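Local atomic coordinates of Fc fragment of IgE receptor II (PDB entry 6PWS), a protein that binds mannose-type sugars through calcium in its C-type carbohydrate-recognition domain and, as CD23, probably serves as a low-affinity receptor for IgE. Residues A[45-49]-A[50-54]; A[72-75]-A[76-79]; A[90-93]-A[94-97]. All coordinates share one frame; numbering follows the deposited sequence.

Contact 1: A[45-49]-A[50-54]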
loop_
_atom_site.group_PDB
_atom_site.type_symbol
_atom_site.label_atom_id
_atom_site.label_comp_id
_atom_site.label_asym_id
_atom_site.label_seq_id
_atom_site.Cartn_x
_atom_site.Cartn_y
_atom_site.Cartn_z
ATOM N N VAL A 45 -0.040 3.275 1.988
ATOM C CA VAL A 45 0.645 3.985 0.911
ATOM C C VAL A 45 -0.196 4.094 -0.355
ATOM O O VAL A 45 -0.886 3.151 -0.774
ATOM C CB VAL A 45 2.006 3.306 0.623
ATOM C CG1 VAL A 45 1.836 1.876 0.091
ATOM C CG2 VAL A 45 2.870 4.115 -0.335
ATOM N N SER A 46 -0.067 5.251 -1.011
ATOM C CA SER A 46 -0.654 5.502 -2.319
ATOM C C SER A 46 0.462 5.714 -3.342
ATOM O O SER A 46 1.453 6.383 -3.046
ATOM C CB SER A 46 -1.545 6.747 -2.277
ATOM O OG SER A 46 -2.576 6.649 -1.303
ATOM N N ILE A 47 0.294 5.163 -4.548
ATOM C CA ILE A 47 1.400 5.012 -5.501
ATOM C C ILE A 47 1.015 5.656 -6.830
ATOM O O ILE A 47 -0.008 5.289 -7.427
ATOM C CB ILE A 47 1.771 3.528 -5.705
ATOM C CG1 ILE A 47 2.006 2.825 -4.365
ATOM C CG2 ILE A 47 2.993 3.408 -6.611
ATOM C CD1 ILE A 47 2.146 1.314 -4.482
ATOM N N HIS A 48 1.847 6.586 -7.321
ATOM C CA HIS A 48 1.454 7.434 -8.440
ATOM C C HIS A 48 2.501 7.603 -9.530
ATOM O O HIS A 48 2.316 8.450 -10.417
ATOM C CB HIS A 48 0.977 8.799 -7.931
ATOM C CG HIS A 48 -0.293 8.698 -7.157
ATOM N ND1 HIS A 48 -1.496 8.402 -7.762
ATOM C CD2 HIS A 48 -0.551 8.772 -5.830
ATOM C CE1 HIS A 48 -2.443 8.331 -6.847
ATOM N NE2 HIS A 48 -1.900 8.554 -5.666
ATOM N N SER A 49 3.562 6.800 -9.539
ATOM C CA SER A 49 4.548 6.898 -10.608
ATOM C C SER A 49 5.396 5.638 -10.617
ATOM O O SER A 49 5.505 4.941 -9.599
ATOM C CB SER A 49 5.461 8.120 -10.416
ATOM O OG SER A 49 6.301 7.958 -9.288
ATOM N N PRO A 50 6.077 5.370 -11.738
ATOM C CA PRO A 50 7.013 4.241 -11.762
ATOM C C PRO A 50 8.195 4.443 -10.825
ATOM O O PRO A 50 8.725 3.461 -10.294
ATOM C CB PRO A 50 7.432 4.157 -13.242
ATOM C CG PRO A 50 7.166 5.514 -13.799
ATOM C CD PRO A 50 5.945 6.016 -13.063
ATOM N N GLU A 51 8.635 5.684 -10.614
ATOM C CA GLU A 51 9.765 5.927 -9.720
ATOM C C GLU A 51 9.386 5.613 -8.276
ATOM O O GLU A 51 10.171 5.010 -7.526
ATOM C CB GLU A 51 10.229 7.377 -9.860
ATOM C CG GLU A 51 10.784 7.739 -11.240
ATOM C CD GLU A 51 9.728 8.020 -12.318
ATOM O OE1 GLU A 51 8.529 8.191 -11.995
ATOM O OE2 GLU A 51 10.120 8.073 -13.507
ATOM N N GLU A 52 8.180 6.011 -7.871
ATOM C CA GLU A 52 7.697 5.681 -6.535
ATOM C C GLU A 52 7.526 4.174 -6.388
ATOM O O GLU A 52 7.913 3.584 -5.368
ATOM C CB GLU A 52 6.392 6.434 -6.273
ATOM C CG GLU A 52 5.830 6.232 -4.882
ATOM C CD GLU A 52 4.662 7.156 -4.562
ATOM O OE1 GLU A 52 3.910 7.542 -5.500
ATOM O OE2 GLU A 52 4.501 7.487 -3.363
ATOM N N GLN A 53 6.940 3.523 -7.400
ATOM C CA GLN A 53 6.825 2.073 -7.339
ATOM C C GLN A 53 8.194 1.414 -7.225
ATOM O O GLN A 53 8.357 0.452 -6.471
ATOM C CB GLN A 53 6.078 1.536 -8.558
ATOM C CG GLN A 53 5.937 0.013 -8.533
ATOM C CD GLN A 53 5.081 -0.469 -7.374
ATOM O OE1 GLN A 53 3.916 -0.087 -7.260
ATOM N NE2 GLN A 53 5.641 -1.320 -6.524
ATOM N N ASP A 54 9.193 1.895 -7.972
ATOM C CA ASP A 54 10.525 1.294 -7.926
ATOM C C ASP A 54 11.103 1.374 -6.514
ATOM O O ASP A 54 11.700 0.408 -6.017
ATOM C CB ASP A 54 11.423 2.012 -8.948
ATOM C CG ASP A 54 12.895 1.653 -8.827
ATOM O OD1 ASP A 54 13.252 0.523 -9.208
ATOM O OD2 ASP A 54 13.712 2.505 -8.392
HETATM O O HOH W 1 4.849 9.305 -7.446
HETATM O O HOH W 2 8.357 10.373 -10.230
#
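Glu52 reaches back from the first turn of its helix, past Ser49, to the backbone of His48. Its CG stands anti to the backbone N (chi1 -177°) and the chain runs on extended, a shape that carries the carboxylate beyond the helix start. There OE1 accepts from His48 N at 2.9 Å, with the donor lying above the carboxylate plane rather than in it. OE2 is turned to Tyr21 and Lys19, whose hydroxyl and ammonium hold the other half of the group and probably keep it ionised. In the opposite sense, Ser49 sends its OG over the helix start, where it accepts from Glu52 N at 3.1 Å, nearly straight at 164°. Ser49 is thus the N-cap, and Glu52, three residues on at N3, answers it through the NH of His48, one residue earlier than in a classic capping box; the helix follows strand 43-44 in the C-type lectin domain. Pro50 suits the first helical position, which needs no NH donor. The first helical backbone bond runs from Gln53 N to Ser49 O, and a water joins Ser49 OG to Glu52 OE1. The side chains of Ile47 and Gln53 pass at a slant: Ile47 CD1 lies 3.6 Å from Gln53 OE1, an amide oxygen that Trp114 binds. The isoleucine's other neighbours, Ile67 and Leu56, make a branched apolar side chain apt here.

Contact 2: A[72-75]-A[76-79]. With CA (calcium ion), chain C.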
loop_
_atom_site.group_PDB
_atom_site.type_symbol
_atom_site.label_atom_id
_atom_site.label_comp_id
_atom_site.label_asym_id
_atom_site.label_seq_id
_atom_site.Cartn_x
_atom_site.Cartn_y
_atom_site.Cartn_z
ATOM N N LEU A 72 -13.653 -1.842 -1.831
ATOM C CA LEU A 72 -14.722 -2.225 -0.912
ATOM C C LEU A 72 -16.063 -1.554 -1.220
ATOM O O LEU A 72 -17.116 -2.194 -1.112
ATOM C CB LEU A 72 -14.304 -1.907 0.525
ATOM C CG LEU A 72 -13.331 -2.908 1.142
ATOM C CD1 LEU A 72 -12.575 -2.309 2.318
ATOM C CD2 LEU A 72 -14.097 -4.158 1.563
ATOM N N ASP A 73 -16.071 -0.258 -1.526
ATOM C CA ASP A 73 -17.346 0.464 -1.587
ATOM C C ASP A 73 -18.140 0.142 -2.846
ATOM O O ASP A 73 -19.356 -0.077 -2.786
ATOM C CB ASP A 73 -17.114 1.968 -1.471
ATOM C CG ASP A 73 -16.703 2.392 -0.076
ATOM O OD1 ASP A 73 -16.903 1.603 0.882
ATOM O OD2 ASP A 73 -16.168 3.514 0.053
ATOM N N ILE A 74 -17.484 0.142 -3.994
ATOM C CA ILE A 74 -18.098 -0.286 -5.245
ATOM C C ILE A 74 -17.121 -1.250 -5.893
ATOM O O ILE A 74 -15.983 -0.871 -6.199
ATOM C CB ILE A 74 -18.423 0.877 -6.200
ATOM C CG1 ILE A 74 -19.488 1.800 -5.609
ATOM C CG2 ILE A 74 -18.892 0.326 -7.558
ATOM C CD1 ILE A 74 -19.745 3.040 -6.440
ATOM N N GLU A 75 -17.560 -2.485 -6.106
ATOM C CA GLU A 75 -16.717 -3.492 -6.719
ATOM C C GLU A 75 -16.176 -2.980 -8.046
ATOM O O GLU A 75 -16.914 -2.439 -8.875
ATOM C CB GLU A 75 -17.515 -4.776 -6.919
ATOM C CG GLU A 75 -16.749 -5.900 -7.607
ATOM C CD GLU A 75 -15.443 -6.274 -6.908
ATOM O OE1 GLU A 75 -15.365 -6.156 -5.670
ATOM O OE2 GLU A 75 -14.488 -6.702 -7.604
ATOM N N GLY A 76 -14.869 -3.139 -8.234
ATOM C CA GLY A 76 -14.199 -2.700 -9.430
ATOM C C GLY A 76 -13.809 -1.236 -9.471
ATOM O O GLY A 76 -13.155 -0.819 -10.443
ATOM N N GLU A 77 -14.225 -0.437 -8.489
ATOM C CA GLU A 77 -13.865 0.975 -8.397
ATOM C C GLU A 77 -12.819 1.096 -7.294
ATOM O O GLU A 77 -13.151 1.093 -6.110
ATOM C CB GLU A 77 -15.092 1.841 -8.123
ATOM C CG GLU A 77 -16.061 1.894 -9.295
ATOM C CD GLU A 77 -17.135 2.969 -9.178
ATOM O OE1 GLU A 77 -17.144 3.726 -8.181
ATOM O OE2 GLU A 77 -17.980 3.051 -10.095
ATOM N N PHE A 78 -11.554 1.182 -7.690
ATOM C CA PHE A 78 -10.478 1.293 -6.718
ATOM C C PHE A 78 -10.301 2.742 -6.279
ATOM O O PHE A 78 -10.480 3.682 -7.064
ATOM C CB PHE A 78 -9.182 0.671 -7.259
ATOM C CG PHE A 78 -9.250 -0.827 -7.287
ATOM C CD1 PHE A 78 -9.731 -1.498 -8.402
ATOM C CD2 PHE A 78 -8.947 -1.565 -6.148
ATOM C CE1 PHE A 78 -9.873 -2.868 -8.385
ATOM C CE2 PHE A 78 -9.085 -2.929 -6.127
ATOM C CZ PHE A 78 -9.553 -3.588 -7.250
ATOM N N ILE A 79 -9.976 2.912 -5.002
ATOM C CA ILE A 79 -9.781 4.219 -4.380
ATOM C C ILE A 79 -8.464 4.173 -3.614
ATOM O O ILE A 79 -8.224 3.232 -2.846
ATOM C CB ILE A 79 -10.926 4.569 -3.398
ATOM C CG1 ILE A 79 -12.302 4.418 -4.048
ATOM C CG2 ILE A 79 -10.755 5.982 -2.849
ATOM C CD1 ILE A 79 -13.463 4.677 -3.093
HETATM CA CA CA C . -12.962 -6.563 -5.566
HETATM O O HOH W 3 -14.997 1.709 -4.199
HETATM O O HOH W 4 -11.268 -6.757 -7.206
#
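Ile74 and Glu77 are joined first through the backbone, where Glu77 N donates to Ile74 O at 2.9 Å and closes a type II beta turn. Gly76 sits at the third position of that turn with a positive phi (83°), where a CB would run into the carbonyl oxygen of Glu75; glycine is therefore the fitting residue. A water adds a second link, accepting from Ile74 N at 2.9 Å and donating to Glu77 O at 2.7 Å.

Apolar contact comes next. The side chains of Ile74 and Glu77 run alongside each other in the same direction, so that the CB and CG methylenes of the glutamate pack against the isoleucine: Glu77 CG is 3.7 Å from Ile74 CG2. Separately, Glu77 OE1 comes against the Ile74 CD1 methyl at 3.2 Å, a contact without a hydrogen bond.

Metal binding is the third kind. Glu75, at the second position of the turn, has CG anti to its backbone nitrogen (chi1 178°) and then bends at chi2, which folds the carboxylate over Gly76 N and onto the calcium ion. Both oxygens bind the metal, OE1 at 2.4 Å and OE2 at 2.5 Å, and a water also binds it. Asp71, Asp98, Glu103 and Asn104 complete the site, and Asp71 also accepts from Gly76 N. A two-oxygen grip by an anionic group on a doubly charged ion implies that the turn's conformation and calcium occupancy are probably coupled.

Contact 3: A[90-93]-A[94-97]. With CA (calcium ion), chain B; MMA (methyl alpha-D-mannopyranoside), chain D.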
loop_
_atom_site.group_PDB
_atom_site.type_symbol
_atom_site.label_atom_id
_atom_site.label_comp_id
_atom_site.label_asym_id
_atom_site.label_seq_id
_atom_site.Cartn_x
_atom_site.Cartn_y
_atom_site.Cartn_z
ATOM N N ASN A 90 0.609 -1.132 -11.268
ATOM C CA ASN A 90 1.633 -2.168 -11.289
ATOM C C ASN A 90 1.017 -3.536 -11.036
ATOM O O ASN A 90 1.577 -4.353 -10.297
ATOM C CB ASN A 90 2.744 -1.867 -10.284
ATOM C CG ASN A 90 3.980 -2.695 -10.520
ATOM O OD1 ASN A 90 4.380 -2.905 -11.669
ATOM N ND2 ASN A 90 4.617 -3.154 -9.441
ATOM N N TRP A 91 -0.137 -3.821 -11.650
ATOM C CA TRP A 91 -0.816 -5.087 -11.421
ATOM C C TRP A 91 0.011 -6.274 -11.899
ATOM O O TRP A 91 0.509 -6.291 -13.031
ATOM C CB TRP A 91 -2.153 -5.101 -12.171
ATOM C CG TRP A 91 -3.156 -4.103 -11.686
ATOM C CD1 TRP A 91 -3.631 -3.015 -12.367
ATOM C CD2 TRP A 91 -3.827 -4.109 -10.413
ATOM N NE1 TRP A 91 -4.549 -2.339 -11.601
ATOM C CE2 TRP A 91 -4.688 -2.990 -10.400
ATOM C CE3 TRP A 91 -3.813 -4.972 -9.305
ATOM C CZ2 TRP A 91 -5.540 -2.721 -9.327
ATOM C CZ3 TRP A 91 -4.657 -4.699 -8.237
ATOM C CH2 TRP A 91 -5.502 -3.578 -8.256
ATOM N N GLN A 92 0.085 -7.307 -11.071
ATOM C CA GLN A 92 0.501 -8.612 -11.559
ATOM C C GLN A 92 -0.398 -9.003 -12.733
ATOM O O GLN A 92 -1.611 -8.775 -12.670
ATOM C CB GLN A 92 0.332 -9.627 -10.418
ATOM C CG GLN A 92 0.624 -11.089 -10.769
ATOM C CD GLN A 92 2.093 -11.375 -11.003
ATOM O OE1 GLN A 92 2.951 -10.542 -10.764
ATOM N NE2 GLN A 92 2.383 -12.555 -11.510
ATOM N N PRO A 93 0.139 -9.586 -13.806
ATOM C CA PRO A 93 -0.729 -9.998 -14.914
ATOM C C PRO A 93 -1.922 -10.821 -14.444
ATOM O O PRO A 93 -1.786 -11.778 -13.679
ATOM C CB PRO A 93 0.221 -10.798 -15.809
ATOM C CG PRO A 93 1.540 -10.079 -15.620
ATOM C CD PRO A 93 1.566 -9.746 -14.135
ATOM N N GLY A 94 -3.107 -10.436 -14.925
ATOM C CA GLY A 94 -4.343 -11.106 -14.573
ATOM C C GLY A 94 -5.050 -10.529 -13.365
ATOM O O GLY A 94 -6.215 -10.881 -13.117
ATOM N N GLU A 95 -4.363 -9.676 -12.600
ATOM C CA GLU A 95 -4.943 -8.999 -11.460
ATOM C C GLU A 95 -5.408 -7.605 -11.861
ATOM O O GLU A 95 -4.901 -7.012 -12.824
ATOM C CB GLU A 95 -3.912 -8.871 -10.327
ATOM C CG GLU A 95 -3.264 -10.187 -9.922
ATOM C CD GLU A 95 -4.216 -11.242 -9.382
ATOM O OE1 GLU A 95 -5.348 -10.904 -8.961
ATOM O OE2 GLU A 95 -3.783 -12.428 -9.373
ATOM N N PRO A 96 -6.360 -7.040 -11.115
ATOM C CA PRO A 96 -7.142 -7.705 -10.068
ATOM C C PRO A 96 -8.134 -8.691 -10.704
ATOM O O PRO A 96 -8.623 -8.469 -11.817
ATOM C CB PRO A 96 -7.872 -6.539 -9.400
ATOM C CG PRO A 96 -8.086 -5.556 -10.537
ATOM C CD PRO A 96 -6.836 -5.669 -11.381
ATOM N N ASN A 97 -8.425 -9.772 -9.985
ATOM C CA ASN A 97 -9.315 -10.811 -10.482
ATOM C C ASN A 97 -10.519 -11.096 -9.588
ATOM O O ASN A 97 -11.355 -11.933 -9.959
ATOM C CB ASN A 97 -8.538 -12.097 -10.800
ATOM C CG ASN A 97 -7.869 -12.721 -9.590
ATOM O OD1 ASN A 97 -7.974 -12.229 -8.463
ATOM N ND2 ASN A 97 -7.181 -13.834 -9.825
HETATM CA CA CA B . -6.333 -11.553 -6.782
HETATM C C1 MMA D . -4.856 -16.892 -5.097
HETATM C C2 MMA D . -4.963 -15.496 -4.499
HETATM C C3 MMA D . -5.574 -14.601 -5.511
HETATM C C4 MMA D . -4.746 -14.537 -6.763
HETATM C C5 MMA D . -4.507 -15.932 -7.338
HETATM C C6 MMA D . -3.500 -15.863 -8.447
HETATM C C7 MMA D . -6.294 -18.494 -6.090
HETATM O O1 MMA D . -6.131 -17.277 -5.397
HETATM O O2 MMA D . -3.676 -14.974 -4.127
HETATM O O3 MMA D . -5.679 -13.256 -4.997
HETATM O O4 MMA D . -5.435 -13.696 -7.685
HETATM O O5 MMA D . -3.992 -16.864 -6.319
HETATM O O6 MMA D . -3.276 -17.157 -8.941
HETATM O O HOH W 5 -3.383 -13.387 -11.935
#
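Trp91 lays one face of its indole against Pro96, whose CD stands over the six-membered ring 3.5 Å from its centroid and only 11° off the normal, a CH-pi contact. The proline belongs to the Glu-Pro-Asn motif, residues 95-97, by which mannose-binding C-type lectin domains hold calcium and sugar together. Its preceding peptide bond is cis, as is usual for this motif, and lets the carboxylate OE1 of Glu95 and the amide OD1 of Asn97 meet at one metal. Trp91 is itself met edge-to-face by Phe78 and Trp114, and its broad aromatic face suits the CH groups of the proline.

Before the motif the chain makes a type II beta turn from Gln92 to Glu95, closed by Glu95 N donating to Gln92 O at 2.9 Å. Gly94, at a positive phi of 91°, takes the position where a CB would strike Pro93 O, whereas the rigid ring of Pro93 suits the corner before it. Gln92 CB packs on Glu95 CG, 3.7 Å away. Its chain bent at chi2 (-62°), Glu95 turns its carboxylate toward the calcium, which OE1 binds at 2.5 Å. Glu95 OE2 lies 2.7 Å from mannoside O4, and a water bridges it to Pro93 O. Asn97 OD1 is another ligand, and Glu103, Asn115 and Asp116 complete the protein's share. The mannoside supplies O3 and O4 directly to the ion. An amide suits Asn97 because its oxygen can bind metal while its nitrogen donates: ND2 bonds to mannoside O4 at 2.8 Å.

Overall arrangement
The contacts follow in series along one C-type lectin domain. Contact 1 links the loop after strand 43-44 to helix 50-59; contact 2 fills the loop after strand 69-70 and reaches the first residue of its partner, strand 79-80; contact 3 lies in the loop before strand 105-108. The centres of contacts 1 and 2 are about 20 Å apart, those of contacts 1 and 3 about 16 Å, those of contacts 2 and 3 about 15 Å. Contact 3 touches both others, through Gln53 against Asn90 and Phe78 against Pro96 and Trp91. Glu103 serves the calcium sites of contacts 2 and 3, consistent with their loops forming one sugar-binding end; contact 1 lies nearer the chain's centre.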